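Local coordinates for protein Alpha/beta hydrolase (Streptomyces albidoflavus, PDB 6KSU) that probably cyclises non-ribosomal peptides by macrolactamization, as a stand-alone cyclase of the penicillin-binding-protein type with a beta-lactamase-like domain, at residues 414-417 and 421-424; 273-278 and 284-289. One frame throughout, in Å; residues are numbered along the deposited sequence.

Contact 1 (414-417 and 421-424); sequences FLTR and SDYR
Leu415 and Tyr423 face each other as an antiparallel hydrogen-bonded pair: Leu415 N donates to Tyr423 O at 2.9 Å, and Tyr423 N returns a nearly straight bond to Leu415 O at 2.8 Å, 176° at the hydrogen. Their side chains share one face of the sheet, CB of Leu415 lying 4.0 Å from CB of Tyr423. The Tyr423 ring turns an edge to Leu415 O and reaches on to Arg417, whose extended chain leaves the backbone with CG anti to N. NH1 of Arg417 approaches Tyr423 OH near the guanidinium plane, 21° from that of the ring, but the separation is too short and the angle too bent for the bond to be more than doubtful.

These residues belong to a beta hairpin, strands 413-417 and 420-427, within a closed eight-stranded antiparallel barrel. On the other sheet face Phe414 and Arg424 form the neighbouring non-hydrogen-bonded pair. A bend at chi3 brings the Arg424 guanidinium alongside the phenyl ring, with Phe414 CZ 3.5 Å above one guanidinium face, planes 57° apart. Nearby, Thr416 CG2 rests 3.4 Å from Asp422 OD1. Further out, Ala435 of strand 432-437 touches both Leu415 and Tyr423, while Tyr420 makes a cation-pi contact with Arg417.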
loop_
_atom_site.group_PDB
_atom_site.type_symbol
_atom_site.label_atom_id
_atom_site.label_comp_id
_atom_site.label_asym_id
_atom_site.label_seq_id
_atom_site.Cartn_x
_atom_site.Cartn_y
_atom_site.Cartn_z
ATOM N N PHE A 414 16.931 3.772 -25.260
ATOM C CA PHE A 414 15.482 3.688 -25.174
ATOM C C PHE A 414 15.055 2.661 -24.137
ATOM O O PHE A 414 15.800 1.753 -23.768
ATOM C CB PHE A 414 14.859 3.346 -26.534
ATOM C CG PHE A 414 15.023 4.433 -27.532
ATOM C CD1 PHE A 414 14.000 5.350 -27.754
ATOM C CD2 PHE A 414 16.227 4.582 -28.208
ATOM C CE1 PHE A 414 14.158 6.402 -28.671
ATOM C CE2 PHE A 414 16.403 5.615 -29.123
ATOM C CZ PHE A 414 15.359 6.529 -29.363
ATOM N N LEU A 415 13.835 2.843 -23.646
ATOM C CA LEU A 415 13.162 1.877 -22.797
ATOM C C LEU A 415 11.954 1.352 -23.562
ATOM O O LEU A 415 11.102 2.136 -23.983
ATOM C CB LEU A 415 12.751 2.535 -21.485
ATOM C CG LEU A 415 12.532 1.662 -20.258
ATOM C CD1 LEU A 415 13.855 1.294 -19.693
ATOM C CD2 LEU A 415 11.705 2.426 -19.232
ATOM N N THR A 416 11.889 0.042 -23.762
ATOM C CA THR A 416 10.792 -0.546 -24.513
ATOM C C THR A 416 9.937 -1.403 -23.584
ATOM O O THR A 416 10.383 -1.876 -22.533
ATOM C CB THR A 416 11.291 -1.381 -25.699
ATOM O OG1 THR A 416 12.052 -2.483 -25.211
ATOM C CG2 THR A 416 12.191 -0.543 -26.626
ATOM N N ARG A 417 8.688 -1.594 -24.000
ATOM C CA ARG A 417 7.641 -2.099 -23.125
ATOM C C ARG A 417 6.500 -2.614 -23.996
ATOM O O ARG A 417 6.009 -1.881 -24.862
ATOM C CB ARG A 417 7.193 -0.982 -22.186
ATOM C CG ARG A 417 6.037 -1.310 -21.277
ATOM C CD ARG A 417 5.841 -0.150 -20.304
ATOM N NE ARG A 417 4.739 -0.408 -19.394
ATOM C CZ ARG A 417 3.970 0.536 -18.857
ATOM N NH1 ARG A 417 4.189 1.816 -19.126
ATOM N NH2 ARG A 417 2.983 0.194 -18.041
ATOM N N SER A 421 4.537 2.715 -26.733
ATOM C CA SER A 421 5.591 3.439 -27.426
ATOM C C SER A 421 6.908 3.367 -26.644
ATOM O O SER A 421 6.934 3.275 -25.409
ATOM C CB SER A 421 5.168 4.895 -27.634
ATOM O OG SER A 421 4.115 5.001 -28.585
ATOM N N ASP A 422 8.012 3.374 -27.380
ATOM C CA ASP A 422 9.327 3.429 -26.764
ATOM C C ASP A 422 9.472 4.711 -25.950
ATOM O O ASP A 422 8.948 5.762 -26.320
ATOM C CB ASP A 422 10.420 3.368 -27.836
ATOM C CG ASP A 422 10.475 2.039 -28.544
ATOM O OD1 ASP A 422 9.712 1.118 -28.191
ATOM O OD2 ASP A 422 11.313 1.902 -29.458
ATOM N N TYR A 423 10.172 4.621 -24.815
ATOM C CA TYR A 423 10.506 5.812 -24.042
ATOM C C TYR A 423 11.940 6.247 -24.368
ATOM O O TYR A 423 12.837 5.411 -24.503
ATOM C CB TYR A 423 10.384 5.581 -22.523
ATOM C CG TYR A 423 9.064 5.072 -21.930
ATOM C CD1 TYR A 423 8.276 5.890 -21.110
ATOM C CD2 TYR A 423 8.648 3.763 -22.131
ATOM C CE1 TYR A 423 7.084 5.412 -20.542
ATOM C CE2 TYR A 423 7.472 3.274 -21.553
ATOM C CZ TYR A 423 6.696 4.097 -20.775
ATOM O OH TYR A 423 5.546 3.588 -20.227
ATOM N N ARG A 424 12.161 7.551 -24.503
ATOM C CA ARG A 424 13.535 8.032 -24.543
ATOM C C ARG A 424 14.120 8.011 -23.127
ATOM O O ARG A 424 13.514 8.540 -22.185
ATOM C CB ARG A 424 13.615 9.438 -25.143
ATOM C CG ARG A 424 12.883 9.614 -26.479
ATOM C CD ARG A 424 13.497 10.740 -27.311
ATOM N NE ARG A 424 14.903 10.450 -27.626
ATOM C CZ ARG A 424 15.392 10.209 -28.850
ATOM N NH1 ARG A 424 14.600 10.223 -29.922
ATOM N NH2 ARG A 424 16.689 9.948 -29.001
#

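Contact 2 (273-278 and 284-289); sequences ADRKTF and LPEDAV
Arg275 and Glu286 are the residues of closest backbone approach, yet their CA atoms stay 8.7 Å apart, so a short 3-10 turn at 275-277 and the start of helix 286-293 are bridged by side chains. The join lies in the beta-lactamase-like domain, where Pro285 holds the N-cap position of that helix. Arg275 spans the gap: its NH1 donates to Leu284 O at 2.7 Å, almost in line with the carbonyl and only 7° out of the guanidinium plane, and NH2 adds a weak bond to the same oxygen. Pro270 O is a second acceptor for NH1. A chi3 of -102° bends the arginine chain and turns the group toward Leu284.

Glu286 N lies 3.4 Å above one guanidinium face, nearer its margin than its centre; as two donors, it and NH2 form no hydrogen bond. The carboxylate crosses the aliphatic part of the arginine instead, with Glu286 OE2 4.0 Å from Arg275 CD. Glu286 OE1 lies far from the guanidinium plane and no N-H points at it, so any attraction is probably charge alone. The buried NE of Arg275 has no hydrogen-bond partner in the model. Beside the gripped end, Val289 CG2 packs 3.7 Å from Arg275 NH1.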
loop_
_atom_site.group_PDB
_atom_site.type_symbol
_atom_site.label_atom_id
_atom_site.label_comp_id
_atom_site.label_asym_id
_atom_site.label_seq_id
_atom_site.Cartn_x
_atom_site.Cartn_y
_atom_site.Cartn_z
ATOM N N ALA A 273 1.291 8.632 20.486
ATOM C CA ALA A 273 1.842 9.017 21.783
ATOM C C ALA A 273 0.850 8.761 22.905
ATOM O O ALA A 273 1.186 8.149 23.924
ATOM C CB ALA A 273 2.234 10.496 21.760
ATOM N N ASP A 274 -0.393 9.222 22.731
ATOM C CA ASP A 274 -1.423 9.128 23.758
ATOM C C ASP A 274 -2.079 7.746 23.831
ATOM O O ASP A 274 -3.219 7.638 24.300
ATOM C CB ASP A 274 -2.483 10.212 23.523
ATOM C CG ASP A 274 -3.300 9.972 22.254
ATOM O OD1 ASP A 274 -2.956 9.048 21.479
ATOM O OD2 ASP A 274 -4.293 10.705 22.030
ATOM N N ARG A 275 -1.392 6.698 23.383
ATOM C CA ARG A 275 -1.991 5.371 23.287
ATOM C C ARG A 275 -2.466 4.819 24.635
ATOM O O ARG A 275 -3.265 3.874 24.653
ATOM C CB ARG A 275 -0.989 4.393 22.667
ATOM C CG ARG A 275 0.200 4.134 23.585
ATOM C CD ARG A 275 1.154 3.062 23.079
ATOM N NE ARG A 275 0.971 1.778 23.756
ATOM C CZ ARG A 275 0.694 0.644 23.117
ATOM N NH1 ARG A 275 0.587 0.646 21.794
ATOM N NH2 ARG A 275 0.545 -0.493 23.781
ATOM N N LYS A 276 -1.981 5.353 25.761
ATOM C CA LYS A 276 -2.457 4.839 27.047
ATOM C C LYS A 276 -3.910 5.236 27.321
ATOM O O LYS A 276 -4.551 4.627 28.180
ATOM C CB LYS A 276 -1.552 5.302 28.200
ATOM C CG LYS A 276 -0.078 4.848 28.118
ATOM C CD LYS A 276 0.119 3.345 28.341
ATOM C CE LYS A 276 1.079 2.736 27.311
ATOM N NZ LYS A 276 1.234 1.254 27.498
ATOM N N THR A 277 -4.449 6.226 26.601
ATOM C CA THR A 277 -5.864 6.559 26.701
ATOM C C THR A 277 -6.751 5.624 25.893
ATOM O O THR A 277 -7.974 5.652 26.066
ATOM C CB THR A 277 -6.135 7.984 26.216
ATOM O OG1 THR A 277 -6.077 8.015 24.782
ATOM C CG2 THR A 277 -5.127 8.966 26.800
ATOM N N PHE A 278 -6.181 4.821 25.004
ATOM C CA PHE A 278 -6.961 3.903 24.186
ATOM C C PHE A 278 -7.148 2.601 24.962
ATOM O O PHE A 278 -6.165 1.980 25.385
ATOM C CB PHE A 278 -6.265 3.667 22.846
ATOM C CG PHE A 278 -7.057 2.836 21.892
ATOM C CD1 PHE A 278 -8.265 3.288 21.402
ATOM C CD2 PHE A 278 -6.594 1.597 21.487
ATOM C CE1 PHE A 278 -9.001 2.518 20.512
ATOM C CE2 PHE A 278 -7.326 0.819 20.610
ATOM C CZ PHE A 278 -8.537 1.282 20.121
ATOM N N LEU A 284 -1.754 -4.076 20.780
ATOM C CA LEU A 284 -0.498 -3.920 20.058
ATOM C C LEU A 284 0.459 -3.165 20.971
ATOM O O LEU A 284 0.378 -1.926 21.086
ATOM C CB LEU A 284 -0.692 -3.216 18.717
ATOM C CG LEU A 284 0.382 -3.649 17.706
ATOM C CD1 LEU A 284 -0.002 -3.311 16.279
ATOM C CD2 LEU A 284 1.685 -2.983 18.038
ATOM N N PRO A 285 1.368 -3.886 21.639
ATOM C CA PRO A 285 2.332 -3.268 22.558
ATOM C C PRO A 285 3.184 -2.182 21.917
ATOM O O PRO A 285 3.357 -2.113 20.700
ATOM C CB PRO A 285 3.206 -4.450 22.990
ATOM C CG PRO A 285 2.319 -5.642 22.858
ATOM C CD PRO A 285 1.422 -5.358 21.683
ATOM N N GLU A 286 3.749 -1.344 22.787
ATOM C CA GLU A 286 4.553 -0.213 22.344
ATOM C C GLU A 286 5.763 -0.658 21.524
ATOM O O GLU A 286 6.151 0.017 20.561
ATOM C CB GLU A 286 5.006 0.598 23.558
ATOM C CG GLU A 286 5.802 1.851 23.212
ATOM C CD GLU A 286 5.184 3.105 23.804
ATOM O OE1 GLU A 286 4.854 3.074 25.011
ATOM O OE2 GLU A 286 5.034 4.117 23.076
ATOM N N ASP A 287 6.382 -1.783 21.884
ATOM C CA ASP A 287 7.568 -2.196 21.138
ATOM C C ASP A 287 7.205 -2.583 19.706
ATOM O O ASP A 287 7.937 -2.264 18.765
ATOM C CB ASP A 287 8.279 -3.340 21.851
ATOM C CG ASP A 287 8.928 -2.901 23.156
ATOM O OD1 ASP A 287 8.370 -2.016 23.838
ATOM O OD2 ASP A 287 10.005 -3.431 23.505
ATOM N N ALA A 288 6.062 -3.243 19.517
ATOM C CA ALA A 288 5.633 -3.572 18.160
ATOM C C ALA A 288 5.309 -2.311 17.358
ATOM O O ALA A 288 5.723 -2.178 16.200
ATOM C CB ALA A 288 4.433 -4.514 18.215
ATOM N N VAL A 289 4.587 -1.371 17.969
ATOM C CA VAL A 289 4.287 -0.091 17.329
ATOM C C VAL A 289 5.565 0.567 16.817
ATOM O O VAL A 289 5.619 1.079 15.686
ATOM C CB VAL A 289 3.545 0.828 18.319
ATOM C CG1 VAL A 289 3.668 2.259 17.909
ATOM C CG2 VAL A 289 2.102 0.456 18.385
#

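From the N terminus the chain lays down helix 23-41, the first two strands of the seven-stranded sheet and helix 85-98, and after helix 261-268 reaches contact 2, which closes a five-residue loop and ties the turn to the start of helix 286-293, against helix 85-98. The rest of the sheet and helix 355-365 follow, then barrel strands 394-398 and 401-407, before contact 1 closes a hairpin over three residues, joining the third and fourth barrel strands, 413-417 and 420-427. The closures are in series, neither nesting nor crossing. The centres of contacts 1 and 2 are 48 Å apart, on opposite sides of the chain's centre; the nearest atoms of contacts 1 and 2 are about 34 Å apart.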